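Local coordinates for SusD homolog (Bacteroides thetaiotaomicron, PDB 3SGH), which probably binds sugars at the cell surface as a SusD-like outer-membrane lipoprotein of a glycan-uptake system, at residues A[43-49]-A[420-426]; A[118-122]-A[456-460]; A[190-194]-A[321-326]; A[427-433]-A[489-493]; A[444-448]-A[482-486]. All blocks are in the same frame, centred on the assembly; numbering follows the deposited sequence. Where two conformers were deposited one is given.

In the fold
The five contacts lie in one alpha-helical SusD-like chain. Contact 1 is the most central, its centre about 6 Å from the chain centre, and helix 424-432 runs straight on from it into contact 4, with centres 13 Å apart. Contact 2 links contacts 1, 4 and 5. Its Leu119 packs on Met423 and Trp43 of contact 1; Ser118 O lies 2.9 Å from Arg430 NH2 of contact 4 in a probable hydrogen bond; and a salt bridge from Arg456 to Asp483 joins it to contact 5, 12 Å between centres. Contact 3 touches none of the others; its centre is about 31 Å from that of contact 5, on the opposite side of the chain centre.

Contact 1: A[43-49]-A[420-426]; sequences WASFSGQ and PDPMNGW
Phe46 and Trp426 form the dense end of this contact. Phe46 turns its edge to the indole face, with the planes at 65° and its ring centroid 4.8 Å from that of the Trp426 six-membered ring. Its CB sits over the five-membered ring, 3.6 Å from the centroid, as a CH-pi contact. With CG anti to the carbonyl carbon (chi1 -56°), the phenyl lies alongside the indole, both side chains pointing the same way. Trp43 meets Trp426 obliquely, CE3 to CE3 at 3.7 Å, and the methyl CE of selenomethionine Met423 reaches Trp43 CZ3. Pro422 belongs to this tight side too, its CB 3.6 Å from Ala44 CB and close to Trp43 CH2. An alanine in place of Trp426 would probably open a gap beneath Phe46 and leave the Gln454 carbonyl without the indole N-H that it accepts.

This aromatic cluster stands beside the start of helix 424-432, where the Asp421 carboxylate caps the turn: OD1 accepts from Met423 N and Asn424 N. Ser47 OG joins the two segments at the same place, donating to Pro422 O at 2.7 Å from above the carbonyl plane and accepting from Trp426 N at 2.9 Å. Gly425 passes so close to Ser47 O that a CB there would clash.

Toward Pro420 and Asp421, both partly exposed, the contact is looser. The extended Gln49 side chain sends OE1 to Asp421 N at 2.8 Å, a nearly straight bond (169°), while its NE2 donates to Cys418 O. Pro420 meets this side chain through its CA, 3.4 Å from Gln49 OE1.

Contact 2: A[118-122]-A[456-460]; sequences SLQGP and RLRFT
The Gln120 amide lies at the edge of the Phe459 ring, where NE2 comes within 3.3 Å of CD1; the amide and ring planes are 57° apart. Over one face of the ring, toward the rim, sits Arg456 NH2 of the same segment. Pro122 crosses the ring at about a right angle, its CD 4.0 Å from Phe459 CZ. The Arg456 guanidinium receives Gln120 O at its own edge, in plane, and grips it side-on: NE at 3.0 Å and NH2 at 2.9 Å both donate to that single oxygen. The NH2 bond lies on a carbonyl lone pair, whereas NE comes from above the carbonyl plane. A bend in the Arg456 chain at chi3 (-84°) brings both nitrogens back to the end of helix 100-120.

One residue earlier, Leu119 O accepts from Leu457 N at 2.8 Å, while the two leucine side chains lie side by side. Gln120 NE2 donates almost straight to Pro122 O (168°), which fixes the amide; one water then joins Gln120 OE1 to Arg458 O and another joins NE2 to Thr460 N.

Gly121, at positive phi, lets the chain leave the helix. Arg456 spends NE and NH2 on the last helical carbonyl and NH1 on Asp483, whose carboxylate probably balances the buried charge; Leu457 O, by contrast, is buried here with no hydrogen-bonding partner in the model.

Contact 3: A[190-194]-A[321-326]; sequences TLKLR and EAAFLR
Arg194 grips the Glu321 carboxylate side-on with two nitrogens, one to each oxygen: NE to OE2 at 2.8 Å and NH2 to OE1 at 2.8 Å. Guanidinium and carboxylate are nearly coplanar, 13° apart. The NH2 bond is the straighter and uses the syn lone pair of OE1; NE meets OE2 on the syn side but somewhat out of the carboxylate plane. Glu321 reaches across as an extended chain, its CG opposite the backbone N (chi1 -171°), while Arg194 bends at chi3 to turn its side edge toward it. Tyr111 OH hydrogen-bonds to the remaining nitrogen, NH1, so this buried pair has each guanidinium nitrogen engaged.

Beside the salt bridge the packing is apolar. Leu193 and Leu325 slide past each other in opposite directions, with Leu193 CD2 3.6 Å from Leu325 CB and 3.8 Å from Arg326 CG. Leu325 CD1 lies against the backbone of Arg194, near its N and CA. Farther toward the N-terminal side, Thr190 CG2 rests on Ala322 CB at 3.8 Å, the small alanine allowing the CA atoms of these two residues to come within 5.9 Å. Arg326 curls back to its own helix, NE donating to Ala322 O, and forms a salt bridge with Glu221.

The short axes run 9.9 Å apart at 40°, both in the same general direction, a helix-on-helix packing of 181-198 against 319-331 that fits the alpha-alpha superhelix of this SusD-like, TPR-clan protein.

Contact 4: A[427-433]-A[489-493]; sequences ADFRRTG and LWWAM
Arg430 O, near the C-terminal end of helix 424-432, accepts from Met493 N at 2.9 Å, and this backbone bond brings the CA atoms of Arg431 and Ala492 to 4.5 Å. The partner chain first makes a type I turn from Leu489 to Ala492, closed by Ala492 N to Leu489 O. Gly433, at positive phi (86°), takes the chain out of the helix.

Trp491 drives the rim of its indole at the helix. CH2 stands over the centre of the Arg430 guanidinium, 3.6 Å from CZ, with the two planes 75° apart, and CZ3 comes to 3.4 Å from Ala427 O. Its CG lies between the backbone N and the carbonyl carbon (chi1 52°), which swings the ring back over the turn so that Leu489 CB and Ala492 CB lie over one and the same face. Met493 lays its CB by Arg431 O and, bending at chi3, brings its methyl CE to 3.4 Å from Thr432 C.

The Arg430 guanidinium is further held by Arg455 O, Ser118 O and Trp426 O, and makes a cation-pi contact with Trp426. Arg431 pairs with Asp428 and Glu328. Around the contact, helix 181-198 packs on Ala427, Arg431 and Trp491, helix 403-417 on Asp428 and Thr432, and helix 140-162 on Leu489 and Trp490.

Contact 5: A[444-448]-A[482-486]; sequences MNADC and KDSNG
Asp447 OD2 takes the charged and polar bonds across the two loops. Lys482 NZ donates to it at 2.8 Å as a salt bridge, on the syn side, and Ser484 OG at 2.8 Å on the anti side, both from the same face of the carboxylate. The extended Lys482 chain arrives from the opposite direction. Ser484 OG in turn accepts from Gly486 N, an ST turn, while Asn445 OD1 accepts from Asp447 N, an Asx turn. Replacing Asp447 with alanine would probably leave Lys482 without its carboxylate and the Ser484 hydroxyl without the acceptor for its proton.

Backbone contacts lie alongside: Gly486 CA approaches Asp447 O at 3.5 Å in a CA-H...O contact (162°), too close for a side chain there, and a water bridges Asp447 O and Gly486 O.

Van der Waals contact is slight. Cys448 SG touches Asn485 CB at 3.7 Å. The ND2 atoms of Asn445 and Asn485, 3.5 Å apart, are both donors and do not bond; they turn to Asn67 OD1 and Tyr66 O, and Asn485 OD1 accepts from Arg458 NE.

One serine hydroxyl thus relays between carboxylate and backbone N-H, and the ammonium would be expected to favour the ionised carboxylate.

Contact 1: A[43-49]-A[420-426]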
# COMPACT_ATOMS: atom_id res chain seq x y z
N TRP A 43 2.85 7.05 8.19
CA TRP A 43 1.50 7.24 7.68
C TRP A 43 0.84 5.92 7.34
O TRP A 43 -0.38 5.84 7.24
CB TRP A 43 1.44 8.20 6.45
CG TRP A 43 2.34 7.77 5.33
CD1 TRP A 43 3.59 8.24 5.07
CD2 TRP A 43 2.10 6.74 4.36
NE1 TRP A 43 4.14 7.57 4.02
CE2 TRP A 43 3.25 6.64 3.56
CE3 TRP A 43 1.02 5.87 4.10
CZ2 TRP A 43 3.39 5.69 2.52
CZ3 TRP A 43 1.16 4.93 3.05
CH2 TRP A 43 2.32 4.87 2.28
N ALA A 44 1.63 4.86 7.16
CA ALA A 44 1.08 3.53 6.89
C ALA A 44 0.07 3.06 7.92
O ALA A 44 -0.74 2.17 7.64
CB ALA A 44 2.23 2.49 6.77
N SER A 45 0.15 3.60 9.15
CA SER A 45 -0.82 3.24 10.16
C SER A 45 -2.26 3.58 9.74
O SER A 45 -3.21 2.99 10.26
CB SER A 45 -0.47 3.87 11.51
OG SER A 45 0.80 3.39 11.96
N PHE A 46 -2.42 4.48 8.79
CA PHE A 46 -3.75 4.76 8.26
C PHE A 46 -4.36 3.59 7.47
O PHE A 46 -5.55 3.65 7.12
CB PHE A 46 -3.73 6.00 7.32
CG PHE A 46 -3.19 7.25 7.96
CD1 PHE A 46 -3.29 7.46 9.33
CD2 PHE A 46 -2.60 8.21 7.17
CE1 PHE A 46 -2.77 8.60 9.91
CE2 PHE A 46 -2.08 9.41 7.74
CZ PHE A 46 -2.15 9.60 9.08
N SER A 47 -3.55 2.59 7.13
CA SER A 47 -4.02 1.35 6.56
C SER A 47 -4.39 0.28 7.57
O SER A 47 -4.81 -0.82 7.15
CB SER A 47 -2.99 0.77 5.57
OG SER A 47 -2.82 1.64 4.45
N GLY A 48 -4.21 0.54 8.87
CA GLY A 48 -4.79 -0.33 9.92
C GLY A 48 -4.07 -1.62 10.24
O GLY A 48 -4.63 -2.44 10.97
N GLN A 49 -2.87 -1.82 9.69
CA GLN A 49 -2.11 -3.08 9.89
C GLN A 49 -0.91 -2.97 10.84
O GLN A 49 -0.65 -3.87 11.64
CB GLN A 49 -1.60 -3.62 8.54
CG GLN A 49 -2.60 -3.69 7.43
CD GLN A 49 -2.08 -4.49 6.26
OE1 GLN A 49 -0.94 -4.35 5.88
NE2 GLN A 49 -2.93 -5.35 5.68
N PRO A 420 2.15 -7.34 4.98
CA PRO A 420 1.99 -5.94 5.34
C PRO A 420 2.08 -5.06 4.09
O PRO A 420 3.00 -5.22 3.30
CB PRO A 420 3.19 -5.66 6.28
CG PRO A 420 4.06 -6.83 6.19
CD PRO A 420 3.53 -7.81 5.23
N ASP A 421 1.10 -4.18 3.90
CA ASP A 421 1.05 -3.31 2.73
C ASP A 421 0.72 -1.92 3.28
O ASP A 421 -0.33 -1.75 3.89
CB ASP A 421 -0.02 -3.77 1.77
CG ASP A 421 -0.08 -2.92 0.50
OD1 ASP A 421 -0.10 -1.67 0.59
OD2 ASP A 421 -0.13 -3.55 -0.57
N PRO A 422 1.60 -0.95 3.09
CA PRO A 422 1.42 0.35 3.76
C PRO A 422 0.27 1.18 3.24
O PRO A 422 -0.24 2.02 3.97
CB PRO A 422 2.72 1.08 3.48
CG PRO A 422 3.27 0.49 2.25
CD PRO A 422 2.84 -1.01 2.30
N MSE A 423 -0.12 0.95 1.99
CA MSE A 423 -1.05 1.81 1.28
C MSE A 423 -2.41 1.20 0.99
O MSE A 423 -3.38 1.93 0.91
CB MSE A 423 -0.42 2.32 -0.01
CG MSE A 423 -1.30 3.22 -0.88
SE MSE A 423 -1.97 4.70 0.13
CE MSE A 423 -0.50 5.97 -0.24
N ASN A 424 -2.50 -0.12 0.80
CA ASN A 424 -3.76 -0.72 0.31
C ASN A 424 -4.98 -0.32 1.14
O ASN A 424 -6.03 0.12 0.60
CB ASN A 424 -3.69 -2.24 0.27
CG ASN A 424 -4.96 -2.83 -0.22
OD1 ASN A 424 -5.35 -2.59 -1.37
ND2 ASN A 424 -5.67 -3.57 0.64
N GLY A 425 -4.85 -0.48 2.45
CA GLY A 425 -5.97 -0.15 3.34
C GLY A 425 -6.41 1.30 3.25
O GLY A 425 -7.60 1.59 3.12
N TRP A 426 -5.44 2.22 3.34
CA TRP A 426 -5.74 3.64 3.37
C TRP A 426 -6.33 4.08 2.03
O TRP A 426 -7.24 4.90 1.98
CB TRP A 426 -4.49 4.42 3.69
CG TRP A 426 -4.76 5.86 3.91
CD1 TRP A 426 -5.91 6.43 4.37
CD2 TRP A 426 -3.81 6.91 3.77
NE1 TRP A 426 -5.75 7.76 4.48
CE2 TRP A 426 -4.47 8.10 4.11
CE3 TRP A 426 -2.48 6.96 3.36
CZ2 TRP A 426 -3.85 9.35 4.04
CZ3 TRP A 426 -1.84 8.19 3.32
CH2 TRP A 426 -2.54 9.38 3.68

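Contact 2: A[118-122]-A[456-460]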
# COMPACT_ATOMS: atom_id res chain seq x y z
N SER A 118 -0.62 8.82 -4.94
CA SER A 118 -1.63 8.30 -3.98
C SER A 118 -1.47 8.89 -2.57
O SER A 118 -2.38 8.80 -1.75
CB SER A 118 -1.59 6.79 -3.95
OG SER A 118 -1.96 6.27 -5.23
N LEU A 119 -0.30 9.48 -2.29
CA LEU A 119 -0.05 10.20 -1.06
C LEU A 119 -0.45 11.69 -1.16
O LEU A 119 -1.20 12.17 -0.33
CB LEU A 119 1.44 10.08 -0.69
CG LEU A 119 1.88 8.70 -0.18
CD1 LEU A 119 3.42 8.54 -0.13
CD2 LEU A 119 1.29 8.43 1.26
N GLN A 120 0.14 12.44 -2.10
CA GLN A 120 0.03 13.89 -2.10
C GLN A 120 -0.80 14.48 -3.22
O GLN A 120 -1.22 15.62 -3.13
CB GLN A 120 1.42 14.55 -2.13
CG GLN A 120 2.19 14.41 -3.39
CD GLN A 120 3.42 15.29 -3.36
OE1 GLN A 120 4.25 15.15 -2.49
NE2 GLN A 120 3.50 16.25 -4.28
N GLY A 121 -1.07 13.70 -4.26
CA GLY A 121 -1.84 14.19 -5.40
C GLY A 121 -0.94 14.67 -6.53
O GLY A 121 -0.10 13.89 -7.01
N PRO A 122 -1.08 15.95 -6.94
CA PRO A 122 -0.21 16.41 -8.02
C PRO A 122 1.28 16.17 -7.72
O PRO A 122 1.74 16.37 -6.60
CB PRO A 122 -0.48 17.92 -8.08
CG PRO A 122 -1.83 18.09 -7.59
CD PRO A 122 -2.01 17.02 -6.51
N ARG A 456 -4.66 13.01 2.74
CA ARG A 456 -3.45 13.10 1.91
C ARG A 456 -2.26 13.62 2.72
O ARG A 456 -2.44 14.19 3.80
CB ARG A 456 -3.67 14.05 0.72
CG ARG A 456 -3.79 15.51 1.06
CD ARG A 456 -4.15 16.37 -0.12
NE ARG A 456 -2.94 16.71 -0.89
CZ ARG A 456 -2.16 17.75 -0.63
NH1 ARG A 456 -2.40 18.54 0.42
NH2 ARG A 456 -1.10 17.99 -1.40
N LEU A 457 -1.07 13.45 2.18
CA LEU A 457 0.10 14.18 2.65
C LEU A 457 0.17 15.50 1.89
O LEU A 457 -0.36 15.62 0.79
CB LEU A 457 1.37 13.35 2.45
CG LEU A 457 1.70 12.34 3.56
CD1 LEU A 457 0.53 11.43 3.92
CD2 LEU A 457 2.94 11.52 3.15
N ARG A 458 0.86 16.49 2.46
CA ARG A 458 1.00 17.80 1.88
C ARG A 458 2.26 17.87 1.03
O ARG A 458 3.16 17.02 1.15
CB ARG A 458 1.07 18.86 2.99
CG ARG A 458 -0.24 19.03 3.74
CD ARG A 458 -0.14 20.06 4.88
NE ARG A 458 0.67 19.50 5.98
CZ ARG A 458 1.94 19.77 6.21
NH1 ARG A 458 2.61 20.64 5.46
NH2 ARG A 458 2.59 19.17 7.20
N PHE A 459 2.30 18.91 0.20
CA PHE A 459 3.48 19.27 -0.59
C PHE A 459 4.63 19.61 0.40
O PHE A 459 4.40 20.04 1.55
CB PHE A 459 3.15 20.45 -1.51
CG PHE A 459 2.03 20.18 -2.52
CD1 PHE A 459 1.92 18.95 -3.13
CD2 PHE A 459 1.16 21.19 -2.86
CE1 PHE A 459 0.93 18.73 -4.11
CE2 PHE A 459 0.18 21.00 -3.82
CZ PHE A 459 0.06 19.79 -4.43
N THR A 460 5.87 19.41 -0.04
CA THR A 460 7.01 19.53 0.86
C THR A 460 7.59 20.94 0.99
O THR A 460 7.47 21.78 0.09
CB THR A 460 8.16 18.64 0.39
OG1 THR A 460 8.67 19.17 -0.85
CG2 THR A 460 7.69 17.16 0.25
O HOH W 1 4.25 14.61 0.19
O HOH W 2 5.67 18.36 -2.99

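Contact 3: A[190-194]-A[321-326]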
# COMPACT_ATOMS: atom_id res chain seq x y z
N THR A 190 -0.73 -6.43 -13.30
CA THR A 190 -1.44 -6.41 -12.03
C THR A 190 -1.37 -4.98 -11.45
O THR A 190 -2.33 -4.48 -10.88
CB THR A 190 -0.86 -7.43 -11.02
OG1 THR A 190 -0.87 -8.75 -11.58
CG2 THR A 190 -1.66 -7.44 -9.73
N LEU A 191 -0.24 -4.33 -11.64
CA LEU A 191 -0.10 -2.91 -11.25
C LEU A 191 -1.04 -2.04 -12.04
O LEU A 191 -1.73 -1.15 -11.49
CB LEU A 191 1.31 -2.41 -11.52
CG LEU A 191 1.62 -0.95 -11.17
CD1 LEU A 191 1.35 -0.60 -9.69
CD2 LEU A 191 3.08 -0.60 -11.57
N LYS A 192 -1.11 -2.32 -13.33
CA LYS A 192 -2.04 -1.62 -14.22
C LYS A 192 -3.46 -1.79 -13.68
O LYS A 192 -4.21 -0.84 -13.58
CB LYS A 192 -1.93 -2.11 -15.65
CG LYS A 192 -2.85 -1.38 -16.64
CD LYS A 192 -2.48 -1.83 -18.08
CE LYS A 192 -3.39 -1.23 -19.11
NZ LYS A 192 -2.98 -1.52 -20.52
N LEU A 193 -3.81 -3.01 -13.28
CA LEU A 193 -5.15 -3.26 -12.72
C LEU A 193 -5.37 -2.56 -11.36
O LEU A 193 -6.46 -1.97 -11.13
CB LEU A 193 -5.42 -4.75 -12.61
CG LEU A 193 -6.77 -5.19 -12.09
CD1 LEU A 193 -7.87 -4.61 -12.98
CD2 LEU A 193 -6.83 -6.73 -12.07
N ARG A 194 -4.36 -2.57 -10.49
CA ARG A 194 -4.42 -1.82 -9.20
C ARG A 194 -4.71 -0.34 -9.44
O ARG A 194 -5.62 0.27 -8.82
CB ARG A 194 -3.12 -1.93 -8.44
CG ARG A 194 -3.12 -1.11 -7.14
CD ARG A 194 -1.70 -0.99 -6.57
NE ARG A 194 -1.22 -2.23 -5.98
CZ ARG A 194 -0.00 -2.36 -5.43
NH1 ARG A 194 0.86 -1.34 -5.42
NH2 ARG A 194 0.38 -3.51 -4.93
N GLU A 321 -3.74 -10.26 -4.55
CA GLU A 321 -4.25 -8.92 -4.87
C GLU A 321 -4.89 -8.92 -6.26
O GLU A 321 -5.92 -8.27 -6.45
CB GLU A 321 -3.14 -7.87 -4.81
CG GLU A 321 -3.69 -6.46 -4.92
CD GLU A 321 -2.65 -5.34 -4.88
OE1 GLU A 321 -1.48 -5.63 -4.57
OE2 GLU A 321 -3.05 -4.17 -5.09
N ALA A 322 -4.28 -9.65 -7.22
CA ALA A 322 -4.86 -9.71 -8.58
C ALA A 322 -6.24 -10.34 -8.59
O ALA A 322 -7.13 -9.94 -9.41
CB ALA A 322 -3.93 -10.45 -9.56
N ALA A 323 -6.45 -11.33 -7.73
CA ALA A 323 -7.76 -11.98 -7.64
C ALA A 323 -8.77 -11.00 -7.04
O ALA A 323 -9.88 -10.84 -7.55
CB ALA A 323 -7.66 -13.24 -6.83
N PHE A 324 -8.39 -10.32 -5.96
CA PHE A 324 -9.33 -9.39 -5.30
C PHE A 324 -9.63 -8.16 -6.15
O PHE A 324 -10.73 -7.64 -6.07
CB PHE A 324 -8.87 -8.97 -3.90
CG PHE A 324 -8.96 -10.06 -2.87
CD1 PHE A 324 -10.19 -10.55 -2.43
CD2 PHE A 324 -7.80 -10.60 -2.34
CE1 PHE A 324 -10.24 -11.56 -1.50
CE2 PHE A 324 -7.83 -11.60 -1.38
CZ PHE A 324 -9.05 -12.10 -0.96
N LEU A 325 -8.66 -7.71 -6.95
CA LEU A 325 -8.89 -6.59 -7.88
C LEU A 325 -9.95 -7.00 -8.92
O LEU A 325 -10.90 -6.24 -9.21
CB LEU A 325 -7.57 -6.21 -8.56
CG LEU A 325 -6.59 -5.44 -7.63
CD1 LEU A 325 -5.24 -5.41 -8.27
CD2 LEU A 325 -7.09 -4.04 -7.28
N ARG A 326 -9.81 -8.22 -9.45
CA ARG A 326 -10.77 -8.77 -10.42
C ARG A 326 -12.13 -9.00 -9.78
O ARG A 326 -13.16 -8.81 -10.42
CB ARG A 326 -10.21 -10.06 -11.08
CG ARG A 326 -9.10 -9.75 -12.08
CD ARG A 326 -8.52 -10.98 -12.72
NE ARG A 326 -7.75 -11.76 -11.77
CZ ARG A 326 -7.21 -12.94 -12.02
NH1 ARG A 326 -7.33 -13.50 -13.22
NH2 ARG A 326 -6.52 -13.57 -11.08

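Contact 4: A[427-433]-A[489-493]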
# COMPACT_ATOMS: atom_id res chain seq x y z
N ALA A 427 -5.78 3.53 0.95
CA ALA A 427 -6.26 3.87 -0.38
C ALA A 427 -7.69 3.38 -0.61
O ALA A 427 -8.56 4.16 -1.02
CB ALA A 427 -5.33 3.34 -1.46
N ASP A 428 -7.95 2.11 -0.31
CA ASP A 428 -9.32 1.54 -0.47
C ASP A 428 -10.30 2.24 0.48
O ASP A 428 -11.46 2.53 0.09
CB ASP A 428 -9.35 0.00 -0.28
CG ASP A 428 -8.79 -0.77 -1.50
OD1 ASP A 428 -8.44 -0.13 -2.53
OD2 ASP A 428 -8.74 -2.03 -1.44
N PHE A 429 -9.88 2.57 1.68
CA PHE A 429 -10.78 3.28 2.58
C PHE A 429 -11.13 4.70 2.01
O PHE A 429 -12.29 5.12 2.02
CB PHE A 429 -10.23 3.38 3.99
CG PHE A 429 -11.08 4.26 4.90
CD1 PHE A 429 -12.28 3.79 5.41
CD2 PHE A 429 -10.71 5.57 5.16
CE1 PHE A 429 -13.08 4.60 6.18
CE2 PHE A 429 -11.50 6.40 5.94
CZ PHE A 429 -12.70 5.91 6.45
N ARG A 430 -10.13 5.42 1.53
CA ARG A 430 -10.36 6.77 1.00
C ARG A 430 -11.23 6.69 -0.24
O ARG A 430 -12.03 7.59 -0.51
CB ARG A 430 -9.03 7.47 0.69
CG ARG A 430 -8.34 7.98 1.93
CD ARG A 430 -7.03 8.74 1.59
NE ARG A 430 -6.00 7.82 1.14
CZ ARG A 430 -4.94 8.16 0.41
NH1 ARG A 430 -4.72 9.42 0.12
NH2 ARG A 430 -4.09 7.21 -0.01
N ARG A 431 -11.13 5.56 -0.97
CA ARG A 431 -11.88 5.41 -2.22
C ARG A 431 -13.33 4.95 -2.00
O ARG A 431 -14.22 5.36 -2.75
CB ARG A 431 -11.13 4.44 -3.17
CG ARG A 431 -11.76 4.25 -4.56
CD ARG A 431 -10.88 3.45 -5.47
NE ARG A 431 -10.52 2.14 -4.92
CZ ARG A 431 -11.27 1.03 -4.99
NH1 ARG A 431 -12.43 1.04 -5.62
NH2 ARG A 431 -10.84 -0.09 -4.41
N THR A 432 -13.55 4.06 -1.01
CA THR A 432 -14.83 3.34 -0.90
C THR A 432 -15.48 3.33 0.50
O THR A 432 -16.67 2.97 0.62
CB THR A 432 -14.66 1.83 -1.23
OG1 THR A 432 -13.89 1.19 -0.20
CG2 THR A 432 -13.96 1.62 -2.57
N GLY A 433 -14.73 3.70 1.52
CA GLY A 433 -15.12 3.53 2.92
C GLY A 433 -14.80 2.17 3.56
O GLY A 433 -15.06 1.99 4.76
N LEU A 489 -7.84 13.76 -2.43
CA LEU A 489 -7.28 13.47 -3.73
C LEU A 489 -8.35 13.25 -4.83
O LEU A 489 -9.51 12.97 -4.55
CB LEU A 489 -6.34 12.29 -3.61
CG LEU A 489 -5.16 12.53 -2.67
CD1 LEU A 489 -4.17 11.37 -2.71
CD2 LEU A 489 -4.42 13.85 -3.00
N TRP A 490 -7.89 13.29 -6.07
CA TRP A 490 -8.77 13.36 -7.24
C TRP A 490 -9.66 12.09 -7.33
O TRP A 490 -10.84 12.15 -7.70
CB TRP A 490 -7.88 13.51 -8.47
CG TRP A 490 -8.50 13.35 -9.78
CD1 TRP A 490 -9.37 14.23 -10.41
CD2 TRP A 490 -8.22 12.32 -10.74
NE1 TRP A 490 -9.65 13.75 -11.68
CE2 TRP A 490 -8.98 12.59 -11.88
CE3 TRP A 490 -7.41 11.19 -10.72
CZ2 TRP A 490 -8.96 11.74 -13.01
CZ3 TRP A 490 -7.40 10.36 -11.84
CH2 TRP A 490 -8.17 10.63 -12.95
N TRP A 491 -9.06 10.96 -6.99
CA TRP A 491 -9.69 9.66 -7.06
C TRP A 491 -10.40 9.26 -5.77
O TRP A 491 -11.12 8.26 -5.77
CB TRP A 491 -8.67 8.57 -7.40
CG TRP A 491 -7.45 8.59 -6.49
CD1 TRP A 491 -6.27 9.20 -6.73
CD2 TRP A 491 -7.31 7.97 -5.18
NE1 TRP A 491 -5.39 9.01 -5.67
CE2 TRP A 491 -6.01 8.24 -4.72
CE3 TRP A 491 -8.15 7.17 -4.40
CZ2 TRP A 491 -5.55 7.81 -3.48
CZ3 TRP A 491 -7.68 6.71 -3.16
CH2 TRP A 491 -6.41 7.05 -2.71
N ALA A 492 -10.24 10.03 -4.70
CA ALA A 492 -10.82 9.65 -3.39
C ALA A 492 -12.28 10.02 -3.36
O ALA A 492 -12.70 10.96 -4.04
CB ALA A 492 -10.09 10.37 -2.24
N MSE A 493 -13.06 9.32 -2.54
CA MSE A 493 -14.45 9.68 -2.31
C MSE A 493 -14.50 11.00 -1.53
O MSE A 493 -13.75 11.19 -0.59
CB MSE A 493 -15.16 8.59 -1.50
CG MSE A 493 -16.60 8.91 -1.27
SE MSE A 493 -17.55 7.35 -0.59
CE MSE A 493 -16.33 6.65 0.71

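Contact 5: A[444-448]-A[482-486]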
# COMPACT_ATOMS: atom_id res chain seq x y z
N MSE A 444 -5.74 15.84 15.90
CA MSE A 444 -4.95 17.01 16.31
C MSE A 444 -4.80 18.05 15.17
O MSE A 444 -3.98 19.01 15.27
CB MSE A 444 -3.60 16.56 16.83
CG MSE A 444 -3.62 15.75 18.09
SE MSE A 444 -4.02 16.91 19.59
CE MSE A 444 -2.32 17.77 19.71
N ASN A 445 -5.60 17.88 14.12
CA ASN A 445 -5.59 18.73 12.93
C ASN A 445 -7.00 19.25 12.71
O ASN A 445 -7.94 18.49 12.60
CB ASN A 445 -5.13 17.92 11.72
CG ASN A 445 -4.90 18.76 10.47
OD1 ASN A 445 -5.83 19.10 9.75
ND2 ASN A 445 -3.66 19.07 10.20
N ALA A 446 -7.12 20.57 12.59
CA ALA A 446 -8.41 21.20 12.40
C ALA A 446 -9.09 20.85 11.08
O ALA A 446 -10.30 21.01 10.96
CB ALA A 446 -8.26 22.71 12.50
N ASP A 447 -8.32 20.41 10.10
CA ASP A 447 -8.90 20.05 8.82
C ASP A 447 -9.27 18.58 8.66
O ASP A 447 -9.84 18.20 7.62
CB ASP A 447 -7.96 20.43 7.69
CG ASP A 447 -7.77 21.93 7.54
OD1 ASP A 447 -8.58 22.71 8.08
OD2 ASP A 447 -6.79 22.33 6.89
N CYS A 448 -8.97 17.75 9.67
CA CYS A 448 -9.29 16.31 9.60
C CYS A 448 -10.16 15.92 10.77
O CYS A 448 -9.98 16.42 11.90
CB CYS A 448 -8.02 15.47 9.71
SG CYS A 448 -6.77 15.80 8.42
N LYS A 482 -6.57 23.81 -1.45
CA LYS A 482 -5.84 24.00 -0.21
C LYS A 482 -4.87 22.85 0.02
O LYS A 482 -5.27 21.69 -0.02
CB LYS A 482 -6.84 24.03 0.95
CG LYS A 482 -6.30 24.76 2.15
CD LYS A 482 -7.15 24.60 3.43
CE LYS A 482 -6.36 25.15 4.63
NZ LYS A 482 -7.15 24.92 5.86
N ASP A 483 -3.62 23.17 0.32
CA ASP A 483 -2.60 22.14 0.59
C ASP A 483 -2.70 21.72 2.07
O ASP A 483 -1.92 22.15 2.91
CB ASP A 483 -1.20 22.68 0.25
CG ASP A 483 -0.08 21.64 0.44
OD1 ASP A 483 -0.37 20.42 0.42
OD2 ASP A 483 1.11 22.08 0.60
N SER A 484 -3.69 20.89 2.35
CA SER A 484 -4.06 20.43 3.66
C SER A 484 -4.01 18.91 3.79
O SER A 484 -4.31 18.20 2.80
CB SER A 484 -5.52 20.85 3.92
OG SER A 484 -6.02 20.33 5.12
N ASN A 485 -3.74 18.44 5.00
CA ASN A 485 -3.89 17.01 5.33
C ASN A 485 -5.31 16.49 5.10
O ASN A 485 -5.53 15.30 4.91
CB ASN A 485 -3.57 16.75 6.82
CG ASN A 485 -2.10 16.94 7.17
OD1 ASN A 485 -1.26 17.30 6.31
ND2 ASN A 485 -1.78 16.72 8.44
N GLY A 486 -6.29 17.38 5.17
CA GLY A 486 -7.70 16.99 5.08
C GLY A 486 -8.35 17.14 3.70
O GLY A 486 -9.55 16.84 3.53
O HOH W 3 -11.11 16.19 5.79